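Local structure of enolase from the environmental genome shotgun sequencing of the Sargasso Sea (2QGY) at residues 24-36 with 142-156. The protein is of unknown function but, as a member of the enolase superfamily with a bound magnesium ion, probably abstracts a proton alpha to a substrate carboxylate. Numbering follows the deposited sequence.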
# COMPACT_ATOMS: atom_id res chain seq x y z
N HIS A 24 20.25 -2.37 -16.00
CA HIS A 24 21.19 -2.86 -17.00
C HIS A 24 20.47 -2.88 -18.34
O HIS A 24 19.25 -2.71 -18.38
CB HIS A 24 21.74 -4.22 -16.56
CG HIS A 24 22.61 -4.15 -15.32
ND1 HIS A 24 23.89 -3.63 -15.35
CD2 HIS A 24 22.38 -4.53 -14.04
CE1 HIS A 24 24.41 -3.69 -14.14
NE2 HIS A 24 23.52 -4.23 -13.32
N LEU A 25 21.18 -3.06 -19.45
CA LEU A 25 20.49 -3.20 -20.73
C LEU A 25 19.99 -4.64 -20.79
O LEU A 25 20.70 -5.56 -20.40
CB LEU A 25 21.41 -2.92 -21.92
CG LEU A 25 21.73 -1.45 -22.14
CD1 LEU A 25 22.71 -1.34 -23.31
CD2 LEU A 25 20.44 -0.68 -22.45
N SER A 26 18.74 -4.81 -21.24
CA SER A 26 18.17 -6.15 -21.34
C SER A 26 18.67 -6.82 -22.61
O SER A 26 19.49 -6.25 -23.34
CB SER A 26 16.63 -6.08 -21.31
OG SER A 26 16.15 -5.51 -22.51
N ASP A 27 18.23 -8.05 -22.87
CA ASP A 27 18.71 -8.79 -24.05
C ASP A 27 18.51 -7.99 -25.36
O ASP A 27 17.44 -7.38 -25.59
CB ASP A 27 18.05 -10.18 -24.18
CG ASP A 27 18.10 -11.03 -22.90
OD1 ASP A 27 18.85 -10.71 -21.92
OD2 ASP A 27 17.36 -12.07 -22.88
N ASP A 28 19.53 -7.98 -26.23
CA ASP A 28 19.46 -7.23 -27.52
C ASP A 28 19.21 -5.73 -27.32
O ASP A 28 18.74 -5.04 -28.24
CB ASP A 28 18.40 -7.86 -28.47
CG ASP A 28 18.49 -9.38 -28.52
OD1 ASP A 28 19.58 -9.90 -28.85
OD2 ASP A 28 17.47 -10.06 -28.24
N GLN A 29 19.56 -5.23 -26.13
CA GLN A 29 19.43 -3.80 -25.82
C GLN A 29 17.98 -3.33 -26.05
O GLN A 29 17.72 -2.19 -26.43
CB GLN A 29 20.46 -2.96 -26.61
CG GLN A 29 21.92 -3.45 -26.41
CD GLN A 29 22.28 -4.62 -27.29
OE1 GLN A 29 21.96 -4.63 -28.48
NE2 GLN A 29 22.91 -5.63 -26.72
N TRP A 30 17.03 -4.24 -25.79
CA TRP A 30 15.61 -3.96 -26.06
C TRP A 30 15.03 -2.92 -25.07
O TRP A 30 14.26 -2.04 -25.47
CB TRP A 30 14.80 -5.27 -26.04
CG TRP A 30 13.32 -5.03 -26.02
CD1 TRP A 30 12.47 -5.25 -24.98
CD2 TRP A 30 12.54 -4.45 -27.07
NE1 TRP A 30 11.18 -4.88 -25.34
CE2 TRP A 30 11.20 -4.37 -26.61
CE3 TRP A 30 12.84 -3.99 -28.36
CZ2 TRP A 30 10.16 -3.85 -27.39
CZ3 TRP A 30 11.78 -3.46 -29.15
CH2 TRP A 30 10.47 -3.41 -28.66
N SER A 31 15.45 -3.04 -23.81
CA SER A 31 14.98 -2.18 -22.71
C SER A 31 16.06 -2.01 -21.63
O SER A 31 17.12 -2.62 -21.71
CB SER A 31 13.75 -2.84 -22.07
OG SER A 31 13.03 -1.91 -21.26
N ASN A 32 15.82 -1.16 -20.64
CA ASN A 32 16.59 -1.24 -19.39
C ASN A 32 15.84 -2.25 -18.53
O ASN A 32 14.60 -2.28 -18.53
CB ASN A 32 16.68 0.11 -18.67
CG ASN A 32 17.24 1.23 -19.55
OD1 ASN A 32 18.34 1.11 -20.09
ND2 ASN A 32 16.48 2.32 -19.69
N THR A 33 16.58 -3.12 -17.86
CA THR A 33 15.98 -3.95 -16.82
C THR A 33 15.63 -3.05 -15.65
O THR A 33 16.31 -2.06 -15.38
CB THR A 33 16.94 -5.04 -16.36
OG1 THR A 33 18.09 -4.41 -15.80
CG2 THR A 33 17.32 -5.90 -17.57
N LYS A 34 14.54 -3.37 -14.95
CA LYS A 34 14.23 -2.62 -13.72
C LYS A 34 15.22 -3.10 -12.67
O LYS A 34 15.88 -4.13 -12.85
CB LYS A 34 12.78 -2.90 -13.27
CG LYS A 34 12.46 -4.36 -13.12
CD LYS A 34 11.00 -4.71 -12.69
CE LYS A 34 10.58 -3.92 -11.47
NZ LYS A 34 9.43 -4.53 -10.73
N LYS A 35 15.34 -2.37 -11.56
CA LYS A 35 16.11 -2.84 -10.41
C LYS A 35 15.34 -4.01 -9.76
O LYS A 35 14.11 -3.92 -9.55
CB LYS A 35 16.33 -1.72 -9.40
CG LYS A 35 17.00 -0.48 -9.98
CD LYS A 35 17.46 0.47 -8.87
CE LYS A 35 18.19 1.71 -9.42
NZ LYS A 35 17.35 2.52 -10.34
N PHE A 36 16.02 -5.13 -9.50
CA PHE A 36 15.38 -6.27 -8.82
C PHE A 36 15.84 -6.29 -7.36
O PHE A 36 16.92 -5.80 -7.05
CB PHE A 36 15.76 -7.58 -9.52
CG PHE A 36 15.49 -7.57 -11.01
CD1 PHE A 36 14.21 -7.33 -11.50
CD2 PHE A 36 16.51 -7.85 -11.92
CE1 PHE A 36 13.95 -7.37 -12.89
CE2 PHE A 36 16.26 -7.89 -13.29
CZ PHE A 36 14.98 -7.64 -13.78
N CYS A 142 5.70 -7.83 -24.47
CA CYS A 142 6.53 -6.95 -25.31
C CYS A 142 6.41 -5.51 -24.81
O CYS A 142 5.44 -4.81 -25.10
CB CYS A 142 6.05 -6.97 -26.75
SG CYS A 142 7.24 -6.16 -27.79
N TRP A 143 7.39 -5.08 -24.02
CA TRP A 143 7.36 -3.76 -23.46
C TRP A 143 8.77 -3.22 -23.31
O TRP A 143 9.68 -3.96 -22.93
CB TRP A 143 6.71 -3.83 -22.06
CG TRP A 143 6.55 -2.48 -21.43
CD1 TRP A 143 5.48 -1.62 -21.55
CD2 TRP A 143 7.50 -1.82 -20.59
NE1 TRP A 143 5.72 -0.47 -20.84
CE2 TRP A 143 6.94 -0.58 -20.23
CE3 TRP A 143 8.76 -2.18 -20.08
CZ2 TRP A 143 7.61 0.33 -19.39
CZ3 TRP A 143 9.43 -1.28 -19.26
CH2 TRP A 143 8.85 -0.04 -18.92
N SER A 144 8.95 -1.93 -23.59
CA SER A 144 10.24 -1.28 -23.34
C SER A 144 10.12 0.14 -22.75
O SER A 144 9.18 0.88 -23.07
CB SER A 144 11.10 -1.22 -24.60
OG SER A 144 12.33 -0.55 -24.32
N ASP A 145 11.08 0.51 -21.91
CA ASP A 145 11.14 1.88 -21.38
C ASP A 145 11.98 2.82 -22.25
O ASP A 145 12.07 4.01 -21.95
CB ASP A 145 11.66 1.91 -19.93
CG ASP A 145 13.13 1.56 -19.81
OD1 ASP A 145 13.60 0.70 -20.59
OD2 ASP A 145 13.80 2.14 -18.91
N LEU A 146 12.58 2.27 -23.31
CA LEU A 146 13.38 3.05 -24.26
C LEU A 146 12.53 3.62 -25.39
O LEU A 146 11.47 3.10 -25.72
CB LEU A 146 14.50 2.17 -24.84
CG LEU A 146 15.53 1.61 -23.85
CD1 LEU A 146 16.49 0.68 -24.58
CD2 LEU A 146 16.28 2.73 -23.15
N LYS A 147 13.02 4.70 -25.99
CA LYS A 147 12.27 5.35 -27.05
C LYS A 147 12.36 4.55 -28.34
O LYS A 147 13.45 4.26 -28.85
CB LYS A 147 12.75 6.80 -27.27
CG LYS A 147 12.29 7.76 -26.18
CD LYS A 147 12.93 9.14 -26.31
CE LYS A 147 12.44 10.08 -25.19
NZ LYS A 147 12.67 11.53 -25.50
N LYS A 148 11.19 4.16 -28.83
CA LYS A 148 11.07 3.42 -30.09
C LYS A 148 9.84 3.87 -30.86
O LYS A 148 8.92 4.48 -30.29
CB LYS A 148 10.98 1.92 -29.83
CG LYS A 148 12.05 1.40 -28.90
CD LYS A 148 11.85 -0.03 -28.58
CE LYS A 148 12.92 -0.50 -27.61
NZ LYS A 148 14.30 -0.55 -28.18
N ASP A 149 9.84 3.58 -32.15
CA ASP A 149 8.64 3.75 -32.95
C ASP A 149 7.90 2.41 -33.00
O ASP A 149 8.44 1.37 -32.61
CB ASP A 149 8.99 4.25 -34.37
CG ASP A 149 7.79 4.23 -35.32
OD1 ASP A 149 6.71 4.72 -34.91
OD2 ASP A 149 7.93 3.70 -36.46
N THR A 150 6.66 2.46 -33.48
CA THR A 150 5.86 1.27 -33.75
C THR A 150 6.63 0.18 -34.53
O THR A 150 6.44 -1.02 -34.26
CB THR A 150 4.54 1.67 -34.48
OG1 THR A 150 3.73 2.47 -33.60
CG2 THR A 150 3.76 0.45 -34.91
N ASN A 151 7.48 0.61 -35.47
CA ASN A 151 8.31 -0.32 -36.26
C ASN A 151 9.26 -1.15 -35.43
O ASN A 151 9.44 -2.34 -35.71
CB ASN A 151 9.12 0.42 -37.32
CG ASN A 151 8.26 0.99 -38.42
OD1 ASN A 151 7.25 0.39 -38.82
ND2 ASN A 151 8.65 2.16 -38.93
N ASP A 152 9.89 -0.53 -34.44
CA ASP A 152 10.80 -1.26 -33.54
C ASP A 152 10.02 -2.33 -32.78
O ASP A 152 10.50 -3.44 -32.62
CB ASP A 152 11.50 -0.31 -32.57
CG ASP A 152 12.41 0.70 -33.28
OD1 ASP A 152 12.95 0.36 -34.37
OD2 ASP A 152 12.58 1.83 -32.77
N TYR A 153 8.81 -2.00 -32.34
CA TYR A 153 7.97 -2.99 -31.67
C TYR A 153 7.62 -4.15 -32.60
O TYR A 153 7.74 -5.31 -32.22
CB TYR A 153 6.72 -2.36 -31.08
CG TYR A 153 6.94 -1.84 -29.69
CD1 TYR A 153 7.51 -0.58 -29.49
CD2 TYR A 153 6.60 -2.60 -28.57
CE1 TYR A 153 7.72 -0.09 -28.20
CE2 TYR A 153 6.80 -2.12 -27.28
CZ TYR A 153 7.36 -0.87 -27.11
OH TYR A 153 7.56 -0.37 -25.84
N LEU A 154 7.24 -3.82 -33.84
CA LEU A 154 6.90 -4.85 -34.84
C LEU A 154 8.00 -5.87 -35.09
O LEU A 154 7.72 -7.07 -35.16
CB LEU A 154 6.41 -4.21 -36.15
CG LEU A 154 5.15 -3.36 -36.04
CD1 LEU A 154 4.94 -2.60 -37.33
CD2 LEU A 154 3.91 -4.18 -35.69
N ARG A 155 9.25 -5.42 -35.22
CA ARG A 155 10.38 -6.32 -35.44
C ARG A 155 10.63 -7.17 -34.19
O ARG A 155 10.99 -8.35 -34.29
CB ARG A 155 11.65 -5.55 -35.83
CG ARG A 155 11.56 -4.79 -37.18
CD ARG A 155 12.78 -3.86 -37.43
NE ARG A 155 12.97 -2.87 -36.36
CZ ARG A 155 13.93 -2.93 -35.43
NH1 ARG A 155 14.82 -3.93 -35.44
NH2 ARG A 155 14.01 -1.98 -34.50
N GLN A 156 10.40 -6.59 -33.02
CA GLN A 156 10.48 -7.35 -31.77
C GLN A 156 9.35 -8.36 -31.68
O GLN A 156 9.54 -9.46 -31.16
CB GLN A 156 10.45 -6.42 -30.55
CG GLN A 156 10.75 -7.11 -29.19
CD GLN A 156 12.20 -7.50 -28.99
OE1 GLN A 156 12.99 -7.55 -29.93
NE2 GLN A 156 12.57 -7.79 -27.74
O HOH W 1 15.23 -8.85 -26.81
O HOH W 2 9.63 -7.19 -23.57
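Ser31 and Ser144 bring the two backbones closest, their CA atoms 4.9 Å apart, where the turn of 24-36 meets the loop leading into helix 150-162. Rather than pairing as strands, the chains are joined through side chains. Ser144, small enough for the close approach, donates from OG to Trp30 O (2.7 Å); the same OG accepts from Leu146 N, forming an ST turn.

Trp30 provides the large flat surface, its indole packed between Gln156 on one face and Ser144 and Lys148 on the other. A chi1 of 168° sets CG opposite the backbone N and carries the indole across to 142-156. The amide of Gln156 is stacked on the ring with planes 13° apart, and Gln156 CG sits almost squarely over the six-membered ring, 3.5 Å from its centroid. The opposite face receives Ser144 CB and the CD and CE methylenes of Lys148, with CE making the CH-pi contact. Tyr153 turns its face to the indole's edge in a T-shaped pair, and Cys142 SG lies obliquely near CZ2. The indole's one polar atom, NE1, donates to Trp143 O (3.0 Å) in a bent bond from above the carbonyl plane; the side chain of Trp143 is about 8 Å from the magnesium ion.

Asp145 suits its place because a carboxylate can take several donors. OD1 accepts from Ser31 OG (2.8 Å), which comes from above the carboxylate plane, and from Asn32 N on its syn side. OD2 accepts from Asn32 ND2 on its own syn side (2.8 Å), the amide and carboxylate standing nearly at right angles (83°). Leu146 splits its methyls, CD1 lying against the Gln29-Ser31 backbone and CD2 against the amide of Asn32.

Gln156 OE1 is held by Lys159, which also forms a salt bridge with Asp28. The contact thus ties the loop between strands 13-21 and 37-43, in the N-terminal capping domain, to the barrel where strand 135-141 passes into helix 150-162.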